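Local structure of lysyl oxidase (Pichia pastoris, 1W7C) at residues Asn199-Val205 / Leu261-Val265; Gly476-His480 / Leu655-Leu661. The protein probably oxidises primary amines, including the side-chain amines of lysyl residues, with the help of a copper ion and a topaquinone cofactor. All coordinates share one frame; numbering follows the deposited sequence.

Interaction 1 of 2, residues Asn199-Val205 / Leu261-Val265; sequences NDAENLV and LDWTV. With NAG (2-acetamido-2-deoxy-beta-D-glucopyranose), chain S.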
loop_
_atom_site.group_PDB
_atom_site.type_symbol
_atom_site.label_atom_id
_atom_site.label_comp_id
_atom_site.label_asym_id
_atom_site.label_seq_id
_atom_site.Cartn_x
_atom_site.Cartn_y
_atom_site.Cartn_z
ATOM N N ASN A 199 10.036 31.444 7.771
ATOM C CA ASN A 199 10.084 29.971 7.887
ATOM C C ASN A 199 9.678 29.250 6.609
ATOM O O ASN A 199 9.209 28.123 6.639
ATOM C CB ASN A 199 9.230 29.486 9.072
ATOM C CG ASN A 199 7.759 29.867 8.933
ATOM O OD1 ASN A 199 7.425 30.924 8.400
ATOM N ND2 ASN A 199 6.876 28.984 9.371
ATOM N N ASP A 200 9.868 29.911 5.487
ATOM C CA ASP A 200 9.640 29.306 4.166
ATOM C C ASP A 200 8.182 28.913 3.952
ATOM O O ASP A 200 7.912 28.013 3.172
ATOM C CB ASP A 200 10.557 28.065 3.984
ATOM C CG ASP A 200 10.709 27.654 2.531
ATOM O OD1 ASP A 200 10.956 28.576 1.724
ATOM O OD2 ASP A 200 10.584 26.461 2.100
ATOM N N ALA A 201 7.255 29.623 4.597
ATOM C CA ALA A 201 5.818 29.329 4.521
ATOM C C ALA A 201 5.026 30.287 3.628
ATOM O O ALA A 201 3.829 30.416 3.772
ATOM C CB ALA A 201 5.215 29.291 5.926
ATOM N N GLU A 202 5.716 30.948 2.697
ATOM C CA GLU A 202 5.105 31.927 1.777
ATOM C C GLU A 202 3.919 31.313 1.048
ATOM O O GLU A 202 2.942 32.001 0.753
ATOM C CB GLU A 202 6.134 32.436 0.773
ATOM C CG GLU A 202 7.151 33.412 1.367
ATOM C CD GLU A 202 8.232 32.779 2.251
ATOM O OE1 GLU A 202 8.542 31.559 2.125
ATOM O OE2 GLU A 202 8.815 33.525 3.039
ATOM N N ASN A 203 3.986 30.015 0.773
ATOM C CA ASN A 203 2.899 29.361 0.038
ATOM C C ASN A 203 1.587 29.293 0.813
ATOM O O ASN A 203 0.549 29.067 0.203
ATOM C CB ASN A 203 3.290 27.928 -0.370
ATOM C CG ASN A 203 3.935 27.836 -1.741
ATOM O OD1 ASN A 203 4.151 26.739 -2.248
ATOM N ND2 ASN A 203 4.281 28.967 -2.327
ATOM N N LEU A 204 1.637 29.488 2.134
ATOM C CA LEU A 204 0.435 29.514 2.959
ATOM C C LEU A 204 -0.158 30.909 3.112
ATOM O O LEU A 204 -1.229 31.054 3.695
ATOM C CB LEU A 204 0.737 28.924 4.348
ATOM C CG LEU A 204 1.242 27.472 4.378
ATOM C CD1 LEU A 204 1.362 26.954 5.799
ATOM C CD2 LEU A 204 0.359 26.534 3.559
ATOM N N VAL A 205 0.512 31.919 2.548
ATOM C CA VAL A 205 0.037 33.298 2.611
ATOM C C VAL A 205 0.023 33.989 1.246
ATOM O O VAL A 205 0.611 35.066 1.057
ATOM C CB VAL A 205 0.852 34.090 3.666
ATOM C CG1 VAL A 205 0.405 33.708 5.066
ATOM C CG2 VAL A 205 2.341 33.828 3.519
ATOM N N LEU A 261 0.850 34.092 12.662
ATOM C CA LEU A 261 1.265 33.084 11.679
ATOM C C LEU A 261 1.830 31.807 12.329
ATOM O O LEU A 261 2.479 30.991 11.672
ATOM C CB LEU A 261 2.298 33.685 10.704
ATOM C CG LEU A 261 1.757 34.835 9.841
ATOM C CD1 LEU A 261 2.864 35.463 9.018
ATOM C CD2 LEU A 261 0.621 34.348 8.947
ATOM N N ASP A 262 1.563 31.601 13.606
ATOM C CA ASP A 262 2.074 30.407 14.267
ATOM C C ASP A 262 1.546 29.105 13.643
ATOM O O ASP A 262 2.198 28.061 13.757
ATOM C CB ASP A 262 1.754 30.445 15.759
ATOM C CG ASP A 262 2.571 31.491 16.517
ATOM O OD1 ASP A 262 3.560 32.059 15.971
ATOM O OD2 ASP A 262 2.307 31.800 17.697
ATOM N N TRP A 263 0.365 29.170 13.029
ATOM C CA TRP A 263 -0.253 28.043 12.318
ATOM C C TRP A 263 0.574 27.571 11.109
ATOM O O TRP A 263 0.291 26.510 10.534
ATOM C CB TRP A 263 -1.679 28.399 11.923
ATOM C CG TRP A 263 -1.789 29.570 11.006
ATOM C CD1 TRP A 263 -1.830 30.886 11.352
ATOM C CD2 TRP A 263 -1.858 29.540 9.567
ATOM N NE1 TRP A 263 -1.915 31.674 10.230
ATOM C CE2 TRP A 263 -1.939 30.871 9.122
ATOM C CE3 TRP A 263 -1.848 28.520 8.611
ATOM C CZ2 TRP A 263 -2.024 31.211 7.780
ATOM C CZ3 TRP A 263 -1.957 28.856 7.276
ATOM C CH2 TRP A 263 -2.041 30.192 6.869
ATOM N N THR A 264 1.546 28.375 10.671
ATOM C CA THR A 264 2.426 27.974 9.573
ATOM C C THR A 264 3.683 27.236 10.045
ATOM O O THR A 264 4.470 26.800 9.204
ATOM C CB THR A 264 2.873 29.184 8.727
ATOM O OG1 THR A 264 3.803 29.976 9.472
ATOM C CG2 THR A 264 1.682 30.094 8.294
ATOM N N VAL A 265 3.920 27.150 11.359
ATOM C CA VAL A 265 5.171 26.626 11.905
ATOM C C VAL A 265 5.165 25.112 12.085
ATOM O O VAL A 265 4.276 24.540 12.719
ATOM C CB VAL A 265 5.493 27.326 13.259
ATOM C CG1 VAL A 265 6.745 26.753 13.866
ATOM C CG2 VAL A 265 5.613 28.836 13.054
HETATM C C1 NAG S . 3.096 28.061 21.092
HETATM C C2 NAG S . 2.487 28.796 19.875
HETATM C C3 NAG S . 1.512 29.940 20.239
HETATM C C4 NAG S . 0.658 29.618 21.470
HETATM C C5 NAG S . 1.528 29.039 22.585
HETATM C C6 NAG S . 0.719 28.695 23.830
HETATM C C7 NAG S . 4.004 28.738 17.913
HETATM C C8 NAG S . 5.198 29.375 17.252
HETATM N N2 NAG S . 3.569 29.320 19.043
HETATM O O3 NAG S . 0.669 30.330 19.140
HETATM O O4 NAG S . 0.010 30.789 21.923
HETATM O O5 NAG S . 2.139 27.855 22.116
HETATM O O6 NAG S . -0.160 27.631 23.531
HETATM O O7 NAG S . 3.491 27.739 17.402
HETATM O O HOH W 1 5.238 32.318 9.247
#

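Interaction 2 of 2, residues Gly476-His480 / Leu655-Leu661; sequences GLKIH and LPNSNDL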
loop_
_atom_site.group_PDB
_atom_site.type_symbol
_atom_site.label_atom_id
_atom_site.label_comp_id
_atom_site.label_asym_id
_atom_site.label_seq_id
_atom_site.Cartn_x
_atom_site.Cartn_y
_atom_site.Cartn_z
ATOM N N GLY A 476 -11.133 23.964 -4.202
ATOM C CA GLY A 476 -10.390 23.745 -2.971
ATOM C C GLY A 476 -11.265 23.987 -1.770
ATOM O O GLY A 476 -12.349 24.586 -1.901
ATOM N N LEU A 477 -10.797 23.500 -0.623
ATOM C CA LEU A 477 -11.446 23.703 0.650
ATOM C C LEU A 477 -10.865 24.929 1.343
ATOM O O LEU A 477 -9.702 25.229 1.191
ATOM C CB LEU A 477 -11.248 22.457 1.534
ATOM C CG LEU A 477 -11.775 21.138 0.936
ATOM C CD1 LEU A 477 -11.423 19.998 1.790
ATOM C CD2 LEU A 477 -13.276 21.223 0.716
ATOM N N LYS A 478 -11.704 25.641 2.080
ATOM C CA LYS A 478 -11.224 26.717 2.934
ATOM C C LYS A 478 -10.582 26.126 4.163
ATOM O O LYS A 478 -11.259 25.536 5.004
ATOM C CB LYS A 478 -12.373 27.633 3.337
ATOM C CG LYS A 478 -11.905 28.878 4.069
ATOM C CD LYS A 478 -13.103 29.695 4.555
ATOM C CE LYS A 478 -12.680 30.792 5.499
ATOM N NZ LYS A 478 -13.848 31.634 5.891
ATOM N N ILE A 479 -9.265 26.245 4.246
ATOM C CA ILE A 479 -8.493 25.605 5.315
ATOM C C ILE A 479 -7.846 26.597 6.278
ATOM O O ILE A 479 -7.268 26.190 7.279
ATOM C CB ILE A 479 -7.422 24.662 4.733
ATOM C CG1 ILE A 479 -6.419 25.426 3.856
ATOM C CG2 ILE A 479 -8.111 23.511 3.964
ATOM C CD1 ILE A 479 -5.228 24.573 3.377
ATOM N N HIS A 480 -7.970 27.892 5.988
ATOM C CA HIS A 480 -7.610 28.889 6.993
ATOM C C HIS A 480 -8.431 30.143 6.632
ATOM O O HIS A 480 -9.219 30.123 5.665
ATOM C CB HIS A 480 -6.082 29.104 7.064
ATOM C CG HIS A 480 -5.634 29.728 8.348
ATOM N ND1 HIS A 480 -5.455 31.087 8.479
ATOM C CD2 HIS A 480 -5.343 29.189 9.552
ATOM C CE1 HIS A 480 -5.108 31.360 9.729
ATOM N NE2 HIS A 480 -5.016 30.221 10.396
ATOM N N LEU A 655 -6.188 17.111 -2.526
ATOM C CA LEU A 655 -7.171 18.116 -2.125
ATOM C C LEU A 655 -6.846 18.423 -0.651
ATOM O O LEU A 655 -7.375 17.773 0.283
ATOM C CB LEU A 655 -8.586 17.559 -2.260
ATOM C CG LEU A 655 -9.672 18.593 -1.936
ATOM C CD1 LEU A 655 -9.731 19.693 -2.996
ATOM C CD2 LEU A 655 -11.054 17.956 -1.763
ATOM N N PRO A 656 -5.939 19.351 -0.407
ATOM C CA PRO A 656 -5.477 19.583 0.954
ATOM C C PRO A 656 -6.597 19.982 1.911
ATOM O O PRO A 656 -7.507 20.691 1.573
ATOM C CB PRO A 656 -4.455 20.692 0.794
ATOM C CG PRO A 656 -3.900 20.459 -0.593
ATOM C CD PRO A 656 -5.121 20.109 -1.373
ATOM N N ASN A 657 -6.468 19.493 3.133
ATOM C CA ASN A 657 -7.398 19.782 4.210
ATOM C C ASN A 657 -6.611 20.198 5.456
ATOM O O ASN A 657 -5.413 20.496 5.379
ATOM C CB ASN A 657 -8.353 18.584 4.428
ATOM C CG ASN A 657 -7.704 17.390 5.079
ATOM O OD1 ASN A 657 -7.677 17.272 6.311
ATOM N ND2 ASN A 657 -7.107 16.494 4.255
ATOM N N SER A 658 -7.263 20.222 6.619
ATOM C CA SER A 658 -6.575 20.546 7.872
ATOM C C SER A 658 -5.366 19.667 8.112
ATOM O O SER A 658 -4.383 20.111 8.720
ATOM C CB SER A 658 -7.548 20.402 9.035
ATOM O OG SER A 658 -7.966 19.063 9.203
ATOM N N ASN A 659 -5.408 18.425 7.617
ATOM C CA ASN A 659 -4.300 17.493 7.856
ATOM C C ASN A 659 -3.089 17.779 7.002
ATOM O O ASN A 659 -2.127 17.020 7.062
ATOM C CB ASN A 659 -4.760 16.019 7.721
ATOM C CG ASN A 659 -4.386 15.202 8.931
ATOM O OD1 ASN A 659 -4.586 15.659 10.080
ATOM N ND2 ASN A 659 -3.813 14.019 8.726
ATOM N N ASP A 660 -3.135 18.885 6.236
ATOM C CA ASP A 660 -2.023 19.405 5.457
ATOM C C ASP A 660 -1.439 20.726 6.008
ATOM O O ASP A 660 -0.576 21.304 5.372
ATOM C CB ASP A 660 -2.458 19.580 4.013
ATOM C CG ASP A 660 -2.833 18.290 3.365
ATOM O OD1 ASP A 660 -1.895 17.597 2.880
ATOM O OD2 ASP A 660 -4.010 17.907 3.341
ATOM N N LEU A 661 -1.927 21.182 7.159
ATOM C CA LEU A 661 -1.405 22.391 7.806
ATOM C C LEU A 661 -0.802 22.060 9.151
ATOM O O LEU A 661 -1.477 21.431 9.956
ATOM C CB LEU A 661 -2.494 23.451 7.995
ATOM C CG LEU A 661 -3.091 24.062 6.726
ATOM C CD1 LEU A 661 -4.233 25.004 7.130
ATOM C CD2 LEU A 661 -2.029 24.727 5.880
#

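Interaction 1 of 2, residues Asn199-Val205 / Leu261-Val265
T264 faces N199, A201 and L204 at the middle of this contact. Its CB lies 3.7 Å from A201 CB, and L204 CD1 covers it from the other segment. The L204 and T264 side chains run past each other in opposite directions. T264 CG2 also touches L204 CD1, and it rests over the centre of the W263 ring. The hydroxyl T264 OG1 sits between the backbone N and the carbonyl carbon (chi1 72°), where it can turn back on its own segment and donate to L261 O at 2.8 Å. T264 OG1 in turn accepts from N199 ND2 at 3.2 Å. That bond is nearly straight (165°) and lies close to the amide plane. A water donates to both T264 OG1 and N199 OD1, so three bonds grip the hydroxyl. One end of the amide is tied to it directly and the other through the water. With a valine in place of T264 the hydroxyl is gone, and the N199 amide and the water would probably lose their shared anchor, leaving the amide freer to turn.

Both segments are loops with a short 3-10 turn in the DUF1965 region, one of the smaller domains of copper amine oxidases. The Y461 hydroxyl, from the catalytic domain, hydrogen-bonds to T264 O.

Around L204, V205 and W263 the contact is apolar, except that L204 O meets the edge of the W263 ring, 3.4 Å from W263 CH2. V205 CG1 packs on L261 CD2 at 3.9 Å. D262 OD2 accepts from O3 of the sugar NAG at 2.6 Å.

Interaction 2 of 2, residues Gly476-His480 / Leu655-Leu661
I479 overlaps the backbone of P656 and N657 with one branch and the side chain of L661 with the other. Its CG2 reaches P656 O at 3.7 Å and N657 CA at 3.8 Å. CG1 takes the position between the backbone N and the carbonyl carbon (chi1 61°), and with the chain extended beyond it, I479 CD1 lies 3.9 Å from L661 CD1. L661 CD1 also comes within 3.3 Å of I479 O. L661 therefore covers both the side chain and the carbonyl of I479.

L477 lies two residues earlier. Its CD1 sits over P656 O and meets L655 CD2 at 4.1 Å, the two side chains crossing at about a right angle. L655 CD1 lies against G476 CA.

Nothing polar bonds the two segments together. Several polar groups of 655-661 hold its own turn in shape, and N657 OD1 and S658 N also hydrogen-bond to N679 of the second subunit. N657 OD1 accepts from N659 N at 2.9 Å, an Asx turn, with the donor well above the carbonyl plane. D660 OD2 accepts from N657 N at 2.9 Å in a nearly straight bond (167°). D660 OD1 accepts from NE2 of the copper ligand H654, so this turn supplies a second-shell residue to the metal site and probably steadies that imidazole.

I479 and H480 form a classic beta bulge opposite strand 483-484. Within this chain, strand 478-480 is an outermost strand of a small antiparallel sheet with 483-484 and 465-466, while 655-661 follows strand 642-654, and F678 of the second subunit packs on L477 and N657.

Interaction 2 is the more buried of the two and lies in the catalytic domain, close to copper. Interaction 1 is partly buried, in the DUF1965 region, with a glycan at its margin. The chemistry differs: interaction 1 combines apolar packing with a hydroxyl, an amide and a water, whereas the segments of interaction 2 meet through aliphatic side chains. The interactions share no segment, but they touch. The W263 ring of interaction 1 stacks on H480 of interaction 2, on the face opposite T264 CG2, and L204 CD2 packs 3.8 Å from L661 CD2. These contacts bridge the two domains. Both interactions also reach the second subunit, interaction 2 through more residues.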